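Local atomic coordinates of CLIP-associating protein 2 (Mus musculus, PDB entry 3WOZ), a protein that probably binds tubulin through a HEAT-repeat TOG domain and contributes to the control of microtubule dynamics. Residues 118-121 with 122-125; 65-68 with 69-72. One frame throughout, in Å; residues are numbered along the deposited sequence.

Interaction 1: residues 118-121 with 122-125; sequences SFPN and DLQF
N121 O accepts the backbone N-H of F125 at 2.8 Å, measured to F125 N. P120 O takes the N-H of Q124, with P120 O and Q124 N 3.2 Å apart. These bonds close the first turn of helix 121-133, and P120 sits at the N-cap position. The turn follows the short link from helix 102-118, in an all-helical TOG domain built of HEAT repeats. A weak bond lies one step along the chain. D122 OD1 receives the N-H of L123 at 2.8 Å from L123 N, but the angle at the hydrogen is bent to 136°. D122 CG stands between its backbone N and carbonyl carbon (chi1 59°), which swings the carboxylate back over the helix start. The N121 amide finds its polar partner elsewhere: its OD1 is hydrogen-bonded to Q157 NE2. Q124 sends its side chain back beside the link. Its CG rests 3.3 Å from P120 O and also meets F119 CB. With an alanine at this position the CG methylene would be missing, and a gap would probably open beside F119 CB and P120 O. F119 is buried, and its side chain leads away from the turn and touches I74 of helix 60-77 and L85 and L88 of helix 85-96. The F125 side chain likewise leads away, touching L154 and M158. An apolar contact lies at the partly exposed side. There the side chains of P120 and L123 cross at a slant, and P120 CG touches the L123 CD1 methyl at 3.8 Å.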
loop_
_atom_site.group_PDB
_atom_site.type_symbol
_atom_site.label_atom_id
_atom_site.label_comp_id
_atom_site.label_asym_id
_atom_site.label_seq_id
_atom_site.Cartn_x
_atom_site.Cartn_y
_atom_site.Cartn_z
ATOM N N SER A 118 0.287 8.388 -7.512
ATOM C CA SER A 118 -0.339 9.628 -7.036
ATOM C C SER A 118 0.380 10.328 -5.867
ATOM O O SER A 118 0.009 11.431 -5.487
ATOM C CB SER A 118 -1.802 9.376 -6.658
ATOM O OG SER A 118 -2.523 8.799 -7.735
ATOM N N PHE A 119 1.401 9.691 -5.305
ATOM C CA PHE A 119 2.035 10.202 -4.083
ATOM C C PHE A 119 3.550 10.223 -4.214
ATOM O O PHE A 119 4.098 9.435 -4.976
ATOM C CB PHE A 119 1.627 9.347 -2.877
ATOM C CG PHE A 119 0.174 9.453 -2.519
ATOM C CD1 PHE A 119 -0.288 10.507 -1.732
ATOM C CD2 PHE A 119 -0.737 8.493 -2.957
ATOM C CE1 PHE A 119 -1.633 10.605 -1.392
ATOM C CE2 PHE A 119 -2.086 8.586 -2.624
ATOM C CZ PHE A 119 -2.535 9.642 -1.840
ATOM N N PRO A 120 4.239 11.109 -3.458
ATOM C CA PRO A 120 5.708 11.121 -3.533
ATOM C C PRO A 120 6.299 9.751 -3.220
ATOM O O PRO A 120 5.805 9.056 -2.335
ATOM C CB PRO A 120 6.117 12.141 -2.462
ATOM C CG PRO A 120 4.913 13.004 -2.272
ATOM C CD PRO A 120 3.727 12.110 -2.502
ATOM N N ASN A 121 7.342 9.376 -3.953
ATOM C CA ASN A 121 7.950 8.055 -3.821
ATOM C C ASN A 121 8.612 7.803 -2.461
ATOM O O ASN A 121 8.440 6.731 -1.877
ATOM C CB ASN A 121 8.947 7.805 -4.958
ATOM C CG ASN A 121 8.270 7.614 -6.315
ATOM O OD1 ASN A 121 7.170 7.061 -6.409
ATOM N ND2 ASN A 121 8.943 8.055 -7.376
ATOM N N ASP A 122 9.370 8.785 -1.969
ATOM C CA ASP A 122 10.064 8.650 -0.684
ATOM C C ASP A 122 9.083 8.359 0.450
ATOM O O ASP A 122 9.304 7.436 1.238
ATOM C CB ASP A 122 10.946 9.877 -0.375
ATOM C CG ASP A 122 10.162 11.184 -0.316
ATOM O OD1 ASP A 122 9.081 11.294 -0.944
ATOM O OD2 ASP A 122 10.643 12.120 0.360
ATOM N N LEU A 123 7.993 9.125 0.497
ATOM C CA LEU A 123 6.929 8.943 1.493
ATOM C C LEU A 123 6.286 7.550 1.426
ATOM O O LEU A 123 6.068 6.908 2.463
ATOM C CB LEU A 123 5.846 10.018 1.344
ATOM C CG LEU A 123 6.154 11.509 1.554
ATOM C CD1 LEU A 123 4.864 12.298 1.434
ATOM C CD2 LEU A 123 6.821 11.808 2.898
ATOM N N GLN A 124 5.982 7.093 0.210
ATOM C CA GLN A 124 5.473 5.736 -0.005
ATOM C C GLN A 124 6.477 4.710 0.502
ATOM O O GLN A 124 6.112 3.772 1.207
ATOM C CB GLN A 124 5.238 5.465 -1.488
ATOM C CG GLN A 124 4.144 6.265 -2.151
ATOM C CD GLN A 124 3.876 5.750 -3.549
ATOM O OE1 GLN A 124 4.026 6.471 -4.534
ATOM N NE2 GLN A 124 3.519 4.479 -3.642
ATOM N N PHE A 125 7.739 4.892 0.124
ATOM C CA PHE A 125 8.800 3.949 0.474
ATOM C C PHE A 125 8.997 3.837 1.985
ATOM O O PHE A 125 9.207 2.739 2.506
ATOM C CB PHE A 125 10.116 4.330 -0.208
ATOM C CG PHE A 125 11.201 3.301 -0.049
ATOM C CD1 PHE A 125 12.232 3.494 0.869
ATOM C CD2 PHE A 125 11.184 2.130 -0.804
ATOM C CE1 PHE A 125 13.240 2.542 1.023
ATOM C CE2 PHE A 125 12.187 1.170 -0.658
ATOM C CZ PHE A 125 13.216 1.375 0.259
#

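Interaction 2: residues 65-68 with 69-72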
loop_
_atom_site.group_PDB
_atom_site.type_symbol
_atom_site.label_atom_id
_atom_site.label_comp_id
_atom_site.label_asym_id
_atom_site.label_seq_id
_atom_site.Cartn_x
_atom_site.Cartn_y
_atom_site.Cartn_z
HETATM N N MSE A 65 -17.770 -1.494 -4.454
HETATM C CA MSE A 65 -18.090 -0.113 -4.829
HETATM C C MSE A 65 -17.151 0.901 -4.166
HETATM O O MSE A 65 -16.808 1.924 -4.764
HETATM C CB MSE A 65 -19.524 0.226 -4.444
HETATM C CG MSE A 65 -20.593 -0.424 -5.296
HETATM SE SE MSE A 65 -22.332 0.130 -4.609
HETATM C CE MSE A 65 -22.169 2.045 -4.966
ATOM N N PHE A 66 -16.767 0.615 -2.921
ATOM C CA PHE A 66 -15.817 1.436 -2.170
ATOM C C PHE A 66 -14.453 1.452 -2.860
ATOM O O PHE A 66 -13.884 2.519 -3.084
ATOM C CB PHE A 66 -15.719 0.944 -0.716
ATOM C CG PHE A 66 -14.396 1.225 -0.044
ATOM C CD1 PHE A 66 -14.006 2.529 0.265
ATOM C CD2 PHE A 66 -13.550 0.174 0.309
ATOM C CE1 PHE A 66 -12.785 2.780 0.900
ATOM C CE2 PHE A 66 -12.329 0.411 0.948
ATOM C CZ PHE A 66 -11.941 1.717 1.241
ATOM N N LEU A 67 -13.949 0.269 -3.207
ATOM C CA LEU A 67 -12.695 0.143 -3.958
ATOM C C LEU A 67 -12.688 0.934 -5.267
ATOM O O LEU A 67 -11.667 1.513 -5.633
ATOM C CB LEU A 67 -12.377 -1.324 -4.247
ATOM C CG LEU A 67 -11.965 -2.193 -3.058
ATOM C CD1 LEU A 67 -11.793 -3.625 -3.529
ATOM C CD2 LEU A 67 -10.682 -1.667 -2.370
ATOM N N GLU A 68 -13.825 0.949 -5.962
ATOM C CA GLU A 68 -13.960 1.701 -7.214
ATOM C C GLU A 68 -13.977 3.206 -6.983
ATOM O O GLU A 68 -13.445 3.962 -7.785
ATOM C CB GLU A 68 -15.223 1.288 -7.971
ATOM C CG GLU A 68 -15.125 -0.079 -8.606
ATOM C CD GLU A 68 -16.455 -0.591 -9.130
ATOM O OE1 GLU A 68 -17.478 -0.459 -8.422
ATOM O OE2 GLU A 68 -16.469 -1.142 -10.251
ATOM N N THR A 69 -14.607 3.628 -5.895
ATOM C CA THR A 69 -14.689 5.039 -5.532
ATOM C C THR A 69 -13.316 5.593 -5.133
ATOM O O THR A 69 -13.028 6.768 -5.362
ATOM C CB THR A 69 -15.702 5.254 -4.384
ATOM O OG1 THR A 69 -16.894 4.517 -4.663
ATOM C CG2 THR A 69 -16.060 6.733 -4.224
ATOM N N LEU A 70 -12.475 4.737 -4.547
ATOM C CA LEU A 70 -11.125 5.119 -4.111
ATOM C C LEU A 70 -10.292 5.709 -5.240
ATOM O O LEU A 70 -9.529 6.651 -5.020
ATOM C CB LEU A 70 -10.374 3.924 -3.507
ATOM C CG LEU A 70 -10.421 3.632 -2.002
ATOM C CD1 LEU A 70 -9.547 2.419 -1.693
ATOM C CD2 LEU A 70 -9.958 4.831 -1.170
ATOM N N VAL A 71 -10.452 5.155 -6.442
ATOM C CA VAL A 71 -9.692 5.583 -7.618
ATOM C C VAL A 71 -9.928 7.070 -7.887
ATOM O O VAL A 71 -8.979 7.842 -8.005
ATOM C CB VAL A 71 -10.042 4.728 -8.864
ATOM C CG1 VAL A 71 -9.411 5.305 -10.134
ATOM C CG2 VAL A 71 -9.592 3.289 -8.658
ATOM N N ASP A 72 -11.200 7.454 -7.948
ATOM C CA ASP A 72 -11.606 8.845 -8.144
ATOM C C ASP A 72 -11.224 9.735 -6.970
ATOM O O ASP A 72 -10.829 10.884 -7.162
ATOM C CB ASP A 72 -13.115 8.919 -8.367
ATOM C CG ASP A 72 -13.527 8.300 -9.673
ATOM O OD1 ASP A 72 -14.050 7.159 -9.656
ATOM O OD2 ASP A 72 -13.297 8.945 -10.718
#
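M65 O is approached by two groups of T69. The backbone N-H makes the usual helical bond, with T69 N 3.0 Å from M65 O. The hydroxyl comes closer, with T69 OG1 2.6 Å from M65 O. The same hydroxyl is hydrogen-bonded to Q30 OE1 on helix 19-34. Its one proton has both acceptors within reach, so the share of M65 O is not settled. T69 OG1 lies beside its own backbone N and anti to the carbonyl carbon (chi1 -46°), a setting that folds it back onto the preceding turn. The next bond joins L70 N to F66 O at 3.0 Å. One residue further on, V71 N reaches back only to E68 O, a weak bond at 3.5 Å. The side chains of F66 and L70 pack along another side of the helix. F66 CE1 meets L70 CG at 3.8 Å, and F66 CZ meets L70 CD1 at 3.9 Å. The leucine approaches the ring obliquely. F51 and F55 form edge-to-face pairs with the same ring. L67 CD2 adds a looser apolar touch to L70 CD1 at 4.3 Å. L67 and L70 both touch L92 of helix 85-96, while M65, modelled as selenomethionine, packs on L26 and L27. Helix 60-77 is thus packed against helices on several sides, as in the alpha-solenoid of HEAT repeats from which TOG domains are built.

In the fold
Going from the N terminus, interaction 2 comes first, on helix 60-77. The chain then runs through helices 85-96 and 102-118 to interaction 1, at the start of helix 121-133. The two are in series and neither nests nor crosses. Both are local, so neither closes a long loop. Their centres are 20 Å apart, and their nearest atoms are about 7 Å apart without touching. Neighbouring helices connect them. L88 of helix 85-96 touches both L70 and F119, and F119 also reaches I74, further along the helix that carries interaction 2. Interaction 2 also faces helices 19-34, 41-54 and 102-118, whereas interaction 1 looks onward to helix 141-155.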